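Local coordinates for protein chitosanase (Bacillus subtilis subsp. subtilis str. 168, PDB 7C6C) that hydrolyses internal beta-1,4-linkages between glucosamine units of partly acetylated chitosan, as a secreted glycosidase of family 46 that probably helps defend against fungi, at residues Glu31-Gly36 and Arg201-Glu206; Asp152-Tyr157 and Tyr189-Asn194. All blocks are in the same frame, centred on the assembly; numbering follows the deposited sequence.

Interaction 1. Residues Glu31-Gly36 and Arg201-Glu206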
ATOM      1  N   GLU A  31      12.198   0.419   8.045  1.00 11.59           N
ATOM      2  CA  GLU A  31      11.965   0.960   9.373  1.00 12.87           C
ATOM      3  C   GLU A  31      11.111  -0.003  10.185  1.00 11.65           C
ATOM      4  O   GLU A  31      10.175  -0.604   9.661  1.00 11.14           O
ATOM      5  CB  GLU A  31      11.238   2.304   9.266  1.00 14.79           C
ATOM      6  CG  GLU A  31      11.280   3.117  10.533  1.00 18.98           C
ATOM      7  CD  GLU A  31      10.717   4.519  10.359  1.00 22.84           C
ATOM      8  OE1 GLU A  31      10.202   4.843   9.269  1.00 23.01           O
ATOM      9  OE2 GLU A  31      10.797   5.306  11.322  1.00 25.76           O
ATOM     10  N   ARG A  32      11.431  -0.127  11.470  1.00 12.80           N
ATOM     11  CA  ARG A  32      10.558  -0.771  12.441  1.00 14.29           C
ATOM     12  C   ARG A  32       9.534   0.256  12.901  1.00 13.49           C
ATOM     13  O   ARG A  32       9.905   1.289  13.468  1.00 15.15           O
ATOM     14  CB  ARG A  32      11.394  -1.159  13.654  1.00 17.90           C
ATOM     15  CG  ARG A  32      11.544  -2.610  13.939  1.00 18.54           C
ATOM     16  CD  ARG A  32      12.056  -2.828  15.380  1.00 14.74           C
ATOM     17  NE  ARG A  32      10.956  -2.994  16.331  1.00 13.84           N
ATOM     18  CZ  ARG A  32      10.246  -4.114  16.480  1.00 12.06           C
ATOM     19  NH1 ARG A  32      10.547  -5.202  15.783  1.00 11.08           N
ATOM     20  NH2 ARG A  32       9.228  -4.147  17.326  1.00 12.99           N
ATOM     21  N   LEU A  33       8.251  -0.014  12.679  1.00 13.81           N
ATOM     22  CA  LEU A  33       7.210   0.933  13.064  1.00 15.18           C
ATOM     23  C   LEU A  33       6.529   0.578  14.375  1.00 14.64           C
ATOM     24  O   LEU A  33       5.660   1.330  14.826  1.00 16.38           O
ATOM     25  CB  LEU A  33       6.173   1.069  11.953  1.00 15.96           C
ATOM     26  CG  LEU A  33       6.766   1.575  10.638  1.00 16.61           C
ATOM     27  CD1 LEU A  33       5.706   1.635   9.557  1.00 17.59           C
ATOM     28  CD2 LEU A  33       7.448   2.936  10.813  1.00 17.63           C
ATOM     29  N   ASP A  34       6.902  -0.537  15.002  1.00 13.93           N
ATOM     30  CA  ASP A  34       6.247  -1.002  16.223  1.00 13.99           C
ATOM     31  C   ASP A  34       4.746  -1.172  16.024  1.00 14.30           C
ATOM     32  O   ASP A  34       3.936  -0.871  16.904  1.00 14.57           O
ATOM     33  CB  ASP A  34       6.583  -0.132  17.433  1.00 14.45           C
ATOM     34  CG  ASP A  34       8.017  -0.302  17.859  1.00 15.01           C
ATOM     35  OD1 ASP A  34       8.387  -1.432  18.248  1.00 15.16           O
ATOM     36  OD2 ASP A  34       8.783   0.676  17.755  1.00 18.03           O
ATOM     37  N   ASP A  35       4.383  -1.682  14.849  1.00 13.17           N
ATOM     38  CA  ASP A  35       3.003  -1.951  14.482  1.00 13.38           C
ATOM     39  C   ASP A  35       2.726  -3.443  14.428  1.00 12.49           C
ATOM     40  O   ASP A  35       1.750  -3.869  13.796  1.00 13.28           O
ATOM     41  CB  ASP A  35       2.678  -1.298  13.138  1.00 13.21           C
ATOM     42  CG  ASP A  35       3.529  -1.842  12.001  1.00 13.65           C
ATOM     43  OD1 ASP A  35       4.536  -2.540  12.266  1.00 12.52           O
ATOM     44  OD2 ASP A  35       3.170  -1.568  10.840  1.00 14.94           O
ATOM     45  N   GLY A  36       3.587  -4.244  15.060  1.00 11.82           N
ATOM     46  CA  GLY A  36       3.461  -5.678  15.042  1.00 11.47           C
ATOM     47  C   GLY A  36       3.961  -6.339  13.783  1.00 10.49           C
ATOM     48  O   GLY A  36       3.931  -7.574  13.700  1.00 11.28           O
ATOM     49  N   ARG A 201      -2.725   0.427  15.726  1.00 16.13           N
ATOM     50  CA  ARG A 201      -3.460   1.645  16.061  1.00 18.45           C
ATOM     51  C   ARG A 201      -2.659   2.924  15.961  1.00 18.00           C
ATOM     52  O   ARG A 201      -3.073   3.869  15.305  1.00 18.07           O
ATOM     53  CB  ARG A 201      -3.996   1.567  17.487  1.00 22.57           C
ATOM     54  CG  ARG A 201      -5.188   0.668  17.676  1.00 27.85           C
ATOM     55  CD  ARG A 201      -5.368   0.418  19.166  1.00 32.25           C
ATOM     56  NE  ARG A 201      -6.705  -0.042  19.502  1.00 34.95           N
ATOM     57  CZ  ARG A 201      -7.040  -0.533  20.687  1.00 37.66           C
ATOM     58  NH1 ARG A 201      -8.285  -0.927  20.908  1.00 38.34           N
ATOM     59  NH2 ARG A 201      -6.129  -0.637  21.645  1.00 38.41           N
ATOM     60  N   ASP A 202      -1.519   2.959  16.634  1.00 18.17           N
ATOM     61  CA  ASP A 202      -0.705   4.175  16.653  1.00 18.80           C
ATOM     62  C   ASP A 202      -0.314   4.595  15.243  1.00 18.09           C
ATOM     63  O   ASP A 202      -0.456   5.764  14.866  1.00 19.27           O
ATOM     64  CB  ASP A 202       0.561   3.960  17.486  1.00 20.35           C
ATOM     65  CG  ASP A 202       0.326   4.075  18.978  1.00 22.28           C
ATOM     66  OD1 ASP A 202      -0.811   4.365  19.406  1.00 23.01           O
ATOM     67  OD2 ASP A 202       1.302   3.866  19.729  1.00 22.69           O
ATOM     68  N   GLU A 203       0.191   3.653  14.451  1.00 16.26           N
ATOM     69  CA  GLU A 203       0.649   3.995  13.113  1.00 16.48           C
ATOM     70  C   GLU A 203      -0.513   4.391  12.213  1.00 15.55           C
ATOM     71  O   GLU A 203      -0.415   5.362  11.453  1.00 16.41           O
ATOM     72  CB  GLU A 203       1.441   2.829  12.522  1.00 18.34           C
ATOM     73  CG  GLU A 203       2.084   3.143  11.180  1.00 21.41           C
ATOM     74  CD  GLU A 203       3.209   4.169  11.275  1.00 23.64           C
ATOM     75  OE1 GLU A 203       3.770   4.365  12.373  1.00 24.43           O
ATOM     76  OE2 GLU A 203       3.523   4.797  10.243  1.00 25.41           O
ATOM     77  N   TRP A 204      -1.633   3.673  12.298  1.00 14.16           N
ATOM     78  CA  TRP A 204      -2.726   3.939  11.371  1.00 14.46           C
ATOM     79  C   TRP A 204      -3.442   5.241  11.706  1.00 14.53           C
ATOM     80  O   TRP A 204      -3.867   5.969  10.805  1.00 14.67           O
ATOM     81  CB  TRP A 204      -3.686   2.756  11.328  1.00 13.47           C
ATOM     82  CG  TRP A 204      -3.200   1.667  10.428  1.00 12.14           C
ATOM     83  CD1 TRP A 204      -1.950   1.542   9.884  1.00 12.50           C
ATOM     84  CD2 TRP A 204      -3.965   0.565   9.941  1.00 12.41           C
ATOM     85  NE1 TRP A 204      -1.894   0.420   9.094  1.00 12.58           N
ATOM     86  CE2 TRP A 204      -3.121  -0.195   9.110  1.00 12.26           C
ATOM     87  CE3 TRP A 204      -5.289   0.147  10.131  1.00 13.05           C
ATOM     88  CZ2 TRP A 204      -3.554  -1.352   8.468  1.00 12.75           C
ATOM     89  CZ3 TRP A 204      -5.720  -0.992   9.487  1.00 14.11           C
ATOM     90  CH2 TRP A 204      -4.852  -1.740   8.674  1.00 13.15           C
ATOM     91  N   ARG A 205      -3.528   5.571  12.987  1.00 15.89           N
ATOM     92  CA  ARG A 205      -4.163   6.822  13.386  1.00 17.59           C
ATOM     93  C   ARG A 205      -3.376   8.006  12.821  1.00 18.57           C
ATOM     94  O   ARG A 205      -3.954   9.019  12.454  1.00 19.52           O
ATOM     95  CB  ARG A 205      -4.305   6.906  14.913  1.00 19.90           C
ATOM     96  CG  ARG A 205      -5.541   6.181  15.427  1.00 22.54           C
ATOM     97  CD  ARG A 205      -5.585   6.020  16.946  1.00 26.59           C
ATOM     98  NE  ARG A 205      -6.667   5.109  17.323  1.00 30.55           N
ATOM     99  CZ  ARG A 205      -6.696   4.362  18.425  1.00 33.87           C
ATOM    100  NH1 ARG A 205      -7.731   3.568  18.653  1.00 35.29           N
ATOM    101  NH2 ARG A 205      -5.710   4.411  19.307  1.00 35.24           N
ATOM    102  N   GLU A 206      -2.058   7.864  12.738  1.00 19.31           N
ATOM    103  CA  GLU A 206      -1.206   8.909  12.191  1.00 20.85           C
ATOM    104  C   GLU A 206      -1.241   8.970  10.672  1.00 18.45           C
ATOM    105  O   GLU A 206      -0.623   9.869  10.097  1.00 19.41           O
ATOM    106  CB  GLU A 206       0.237   8.719  12.671  1.00 26.36           C
ATOM    107  CG  GLU A 206       0.577   9.518  13.918  1.00 31.39           C
ATOM    108  CD  GLU A 206       0.442  11.015  13.701  1.00 35.53           C
ATOM    109  OE1 GLU A 206      -0.554  11.598  14.180  1.00 37.12           O
ATOM    110  OE2 GLU A 206       1.326  11.610  13.045  1.00 37.37           O
TER

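Interaction 2. Residues Asp152-Tyr157 and Tyr189-Asn194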
ATOM      1  N   ASP A 152      -8.947 -10.464   7.235  1.00 21.04           N
ATOM      2  CA  ASP A 152      -9.173  -9.867   8.542  1.00 20.21           C
ATOM      3  C   ASP A 152     -10.091  -8.655   8.422  1.00 19.68           C
ATOM      4  O   ASP A 152     -10.310  -8.125   7.329  1.00 19.46           O
ATOM      5  CB  ASP A 152      -7.832  -9.444   9.127  1.00 20.07           C
ATOM      6  CG  ASP A 152      -7.115  -8.464   8.245  1.00 18.77           C
ATOM      7  OD1 ASP A 152      -6.563  -8.886   7.208  1.00 18.72           O
ATOM      8  OD2 ASP A 152      -7.141  -7.260   8.574  1.00 17.93           O
ATOM      9  N   PRO A 153     -10.629  -8.165   9.546  1.00 20.30           N
ATOM     10  CA  PRO A 153     -11.597  -7.055   9.480  1.00 19.91           C
ATOM     11  C   PRO A 153     -11.013  -5.721   9.034  1.00 18.81           C
ATOM     12  O   PRO A 153     -11.792  -4.793   8.773  1.00 19.27           O
ATOM     13  CB  PRO A 153     -12.135  -6.963  10.914  1.00 20.49           C
ATOM     14  CG  PRO A 153     -11.841  -8.291  11.523  1.00 21.34           C
ATOM     15  CD  PRO A 153     -10.563  -8.748  10.900  1.00 21.00           C
ATOM     16  N   ASP A 154      -9.692  -5.578   8.953  1.00 17.32           N
ATOM     17  CA  ASP A 154      -9.063  -4.350   8.479  1.00 16.10           C
ATOM     18  C   ASP A 154      -8.606  -4.454   7.032  1.00 15.20           C
ATOM     19  O   ASP A 154      -7.955  -3.529   6.526  1.00 15.05           O
ATOM     20  CB  ASP A 154      -7.863  -3.990   9.359  1.00 16.44           C
ATOM     21  CG  ASP A 154      -8.234  -3.810  10.817  1.00 17.28           C
ATOM     22  OD1 ASP A 154      -9.315  -3.254  11.103  1.00 17.87           O
ATOM     23  OD2 ASP A 154      -7.440  -4.227  11.685  1.00 17.77           O
ATOM     24  N   SER A 155      -8.939  -5.550   6.354  1.00 15.36           N
ATOM     25  CA  SER A 155      -8.400  -5.841   5.036  1.00 15.24           C
ATOM     26  C   SER A 155      -9.110  -5.044   3.948  1.00 14.56           C
ATOM     27  O   SER A 155     -10.218  -4.532   4.124  1.00 15.67           O
ATOM     28  CB  SER A 155      -8.536  -7.327   4.715  1.00 16.26           C
ATOM     29  OG  SER A 155      -9.902  -7.703   4.634  1.00 17.13           O
ATOM     30  N   PHE A 156      -8.438  -4.973   2.799  1.00 14.88           N
ATOM     31  CA  PHE A 156      -8.956  -4.345   1.587  1.00 14.78           C
ATOM     32  C   PHE A 156     -10.383  -4.792   1.278  1.00 15.84           C
ATOM     33  O   PHE A 156     -11.289  -3.962   1.125  1.00 16.02           O
ATOM     34  CB  PHE A 156      -7.991  -4.736   0.464  1.00 14.78           C
ATOM     35  CG  PHE A 156      -8.358  -4.256  -0.911  1.00 14.13           C
ATOM     36  CD1 PHE A 156      -8.874  -2.987  -1.146  1.00 13.61           C
ATOM     37  CD2 PHE A 156      -8.118  -5.090  -1.995  1.00 13.87           C
ATOM     38  CE1 PHE A 156      -9.159  -2.580  -2.442  1.00 13.97           C
ATOM     39  CE2 PHE A 156      -8.398  -4.691  -3.283  1.00 13.99           C
ATOM     40  CZ  PHE A 156      -8.917  -3.434  -3.509  1.00 13.62           C
ATOM     41  N   TYR A 157     -10.605  -6.104   1.175  1.00 17.05           N
ATOM     42  CA  TYR A 157     -11.933  -6.573   0.790  1.00 18.37           C
ATOM     43  C   TYR A 157     -12.954  -6.375   1.905  1.00 18.94           C
ATOM     44  O   TYR A 157     -14.135  -6.152   1.620  1.00 19.48           O
ATOM     45  CB  TYR A 157     -11.878  -8.021   0.297  1.00 20.29           C
ATOM     46  CG  TYR A 157     -13.164  -8.502  -0.346  1.00 22.05           C
ATOM     47  CD1 TYR A 157     -13.817  -7.739  -1.308  1.00 23.05           C
ATOM     48  CD2 TYR A 157     -13.722  -9.726   0.009  1.00 23.17           C
ATOM     49  CE1 TYR A 157     -14.993  -8.175  -1.889  1.00 24.50           C
ATOM     50  CE2 TYR A 157     -14.895 -10.170  -0.568  1.00 24.20           C
ATOM     51  CZ  TYR A 157     -15.524  -9.393  -1.517  1.00 25.28           C
ATOM     52  OH  TYR A 157     -16.692  -9.827  -2.096  1.00 26.86           O
ATOM     53  N   TYR A 189     -11.403   5.679   6.696  1.00 15.59           N
ATOM     54  CA  TYR A 189     -11.053   6.551   7.813  1.00 16.42           C
ATOM     55  C   TYR A 189     -11.401   5.897   9.143  1.00 16.79           C
ATOM     56  O   TYR A 189     -10.591   5.881  10.076  1.00 16.69           O
ATOM     57  CB  TYR A 189     -11.783   7.889   7.678  1.00 18.46           C
ATOM     58  CG  TYR A 189     -11.532   8.827   8.836  1.00 20.68           C
ATOM     59  CD1 TYR A 189     -10.452   9.698   8.825  1.00 22.44           C
ATOM     60  CD2 TYR A 189     -12.367   8.833   9.949  1.00 21.69           C
ATOM     61  CE1 TYR A 189     -10.212  10.554   9.881  1.00 23.26           C
ATOM     62  CE2 TYR A 189     -12.131   9.684  11.011  1.00 23.32           C
ATOM     63  CZ  TYR A 189     -11.053  10.543  10.969  1.00 24.45           C
ATOM     64  OH  TYR A 189     -10.804  11.398  12.018  1.00 26.43           O
ATOM     65  N   ASP A 190     -12.618   5.361   9.247  1.00 17.55           N
ATOM     66  CA  ASP A 190     -13.043   4.726  10.490  1.00 18.31           C
ATOM     67  C   ASP A 190     -12.148   3.545  10.832  1.00 18.25           C
ATOM     68  O   ASP A 190     -11.823   3.318  12.003  1.00 18.91           O
ATOM     69  CB  ASP A 190     -14.497   4.272  10.373  1.00 20.86           C
ATOM     70  CG  ASP A 190     -15.475   5.431  10.354  1.00 24.58           C
ATOM     71  OD1 ASP A 190     -15.096   6.548  10.766  1.00 24.95           O
ATOM     72  OD2 ASP A 190     -16.629   5.215   9.934  1.00 26.53           O
ATOM     73  N   ASP A 191     -11.732   2.785   9.822  1.00 17.68           N
ATOM     74  CA  ASP A 191     -10.881   1.630  10.087  1.00 17.26           C
ATOM     75  C   ASP A 191      -9.489   2.051  10.541  1.00 16.65           C
ATOM     76  O   ASP A 191      -8.895   1.406  11.414  1.00 17.36           O
ATOM     77  CB  ASP A 191     -10.797   0.746   8.847  1.00 17.29           C
ATOM     78  CG  ASP A 191     -10.108  -0.560   9.130  1.00 16.91           C
ATOM     79  OD1 ASP A 191     -10.663  -1.316   9.950  1.00 17.47           O
ATOM     80  OD2 ASP A 191      -9.027  -0.823   8.563  1.00 16.92           O
ATOM     81  N   LEU A 192      -8.952   3.126   9.960  1.00 15.59           N
ATOM     82  CA  LEU A 192      -7.636   3.612  10.365  1.00 15.77           C
ATOM     83  C   LEU A 192      -7.663   4.166  11.782  1.00 16.78           C
ATOM     84  O   LEU A 192      -6.671   4.053  12.510  1.00 17.66           O
ATOM     85  CB  LEU A 192      -7.137   4.675   9.386  1.00 14.76           C
ATOM     86  CG  LEU A 192      -6.795   4.172   7.983  1.00 14.09           C
ATOM     87  CD1 LEU A 192      -6.517   5.353   7.067  1.00 14.03           C
ATOM     88  CD2 LEU A 192      -5.616   3.204   8.024  1.00 14.09           C
ATOM     89  N   MET A 193      -8.786   4.759  12.188  1.00 18.16           N
ATOM     90  CA  MET A 193      -8.895   5.334  13.523  1.00 20.07           C
ATOM     91  C   MET A 193      -9.105   4.274  14.592  1.00 21.10           C
ATOM     92  O   MET A 193      -8.644   4.447  15.722  1.00 22.32           O
ATOM     93  CB  MET A 193     -10.036   6.357  13.553  1.00 21.42           C
ATOM     94  CG  MET A 193      -9.687   7.605  12.763  1.00 22.63           C
ATOM     95  SD  MET A 193      -8.335   8.569  13.465  1.00 25.05           S
ATOM     96  CE  MET A 193      -9.182   9.409  14.802  1.00 27.20           C
ATOM     97  N   ASN A 194      -9.788   3.183  14.272  1.00 21.10           N
ATOM     98  CA  ASN A 194     -10.098   2.146  15.257  1.00 21.71           C
ATOM     99  C   ASN A 194     -10.025   0.779  14.599  1.00 21.23           C
ATOM    100  O   ASN A 194     -11.040   0.093  14.424  1.00 21.71           O
ATOM    101  CB  ASN A 194     -11.460   2.399  15.907  1.00 24.42           C
ATOM    102  CG  ASN A 194     -11.451   3.619  16.806  1.00 26.75           C
ATOM    103  OD1 ASN A 194     -10.822   3.615  17.868  1.00 28.04           O
ATOM    104  ND2 ASN A 194     -12.139   4.670  16.386  1.00 27.67           N
TER

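Interaction 1. Residues Glu31-Gly36 and Arg201-Glu206
Leu-33 packs against the carboxylate of Glu-203 in a van der Waals contact, where the loop after strand 30-32 faces the short helix 201-205. Leu-33 CD1 lies 3.9 Å from Glu-203 OE2. On the other oxygen, Glu-203 OE1 passes 4.1 Å from Leu-33 CB; the leucine thus crosses the end of the glutamate at a slant, CD1 nearer OE2 and CB nearer OE1. Glu-203 has CG anti to its backbone N (chi1 -174°) and then bends at chi2 (68°), which carries the carboxylate over to Leu-33 instead of straight out from the helix. Beside this pair the methylenes of Asp-35 and Glu-203 come together, CB to CB at 4.4 Å, the CA atoms of these residues being 6.5 Å apart. Leu-33 also rests on Thr-40 of strand 39-41, and the backbone of Glu-31 bonds to that of Thr-40.

The polar bonds described here do not run between the two segments. Arg-32 NH2 forms a salt bridge with Asp-34 OD1 at 3.0 Å, in the guanidinium plane but from above the carboxylate, and a second one with Asp-85. Asp-35, the nucleophile by similarity, directs OD2 into a salt bridge with Arg-37, and this carboxylate keeps its distance from that of Glu-203: Asp-35 OD2 and Glu-203 OE1 are 6.2 Å apart. The predicted proton donor Glu-19 is close by, its side chain about 7 Å from that of Leu-33.

The contact therefore joins carbon to carbon and carbon to oxygen, without specific bonds. The acids on this loop, which carries the probable nucleophile, would be expected to suit a polycationic substrate such as chitosan.

Interaction 2. Residues Asp152-Tyr157 and Tyr189-Asn194
Asp-154 and Asp-191 meet carboxylate to carboxylate, with Asp-154 OD1 only 2.6 Å from Asp-191 OD1. One of these buried acids probably carries a proton, since two charged groups would hardly come so near. Their planes are turned 52° apart, and Asp-191 OD2 comes to 3.5 Å from Asp-154 CB, which packs the second oxygen against carbon. Asp-191 is brought there by an extended first torsion (chi1 -171°), CG anti to the backbone N. The backbone amides of Ala-196 and Asn-197 bond to Asp-154 OD1 and OD2, so both oxygens of this residue are held.

Asp-154 stands in a type I turn from Asp-152 to Ser-155. Asp-152 OD2 receives Asp-154 N at 3.1 Å, an Asx turn, and Asp-152 O accepts both Ser-155 N and Ser-155 OG. Ser-155 is the N-cap of helix 156-167, its OG bonding Ala-158 N.

The solvent side is looser: exposed Pro-153 contributes little beyond its O, which is hydrogen-bonded to Arg-162 NH1. Arg-162 NH2 makes a long, weak ion pair with Asp-191 OD1, so one guanidinium serves both segments. Inward, Trp-204 of helix 201-205 touches both aspartates and His-147 of helix 134-147 touches Asp-191, which places the pair where the turn before helix 156-167 meets the C-terminal end of helix 177-193.

Interaction 2 is a buried meeting of acids between helix ends, whereas interaction 1 is a partly buried, mainly van der Waals contact at the loop that carries the probable nucleophile. Acids take part in both, but they are handled differently: between 152-157 and 189-194 two carboxylates come together, while in interaction 1 they stay apart. The helices 177-193 and 201-205 are consecutive in the chain and bind the two contacts together. Arg-205 probably hydrogen-bonds Met-193 O through NE and Asn-194 OD1 through NH1, and the Trp-204 ring packs on Asp-191. Helix 201-205 thus touches both the loop of interaction 1 and the aspartate pair.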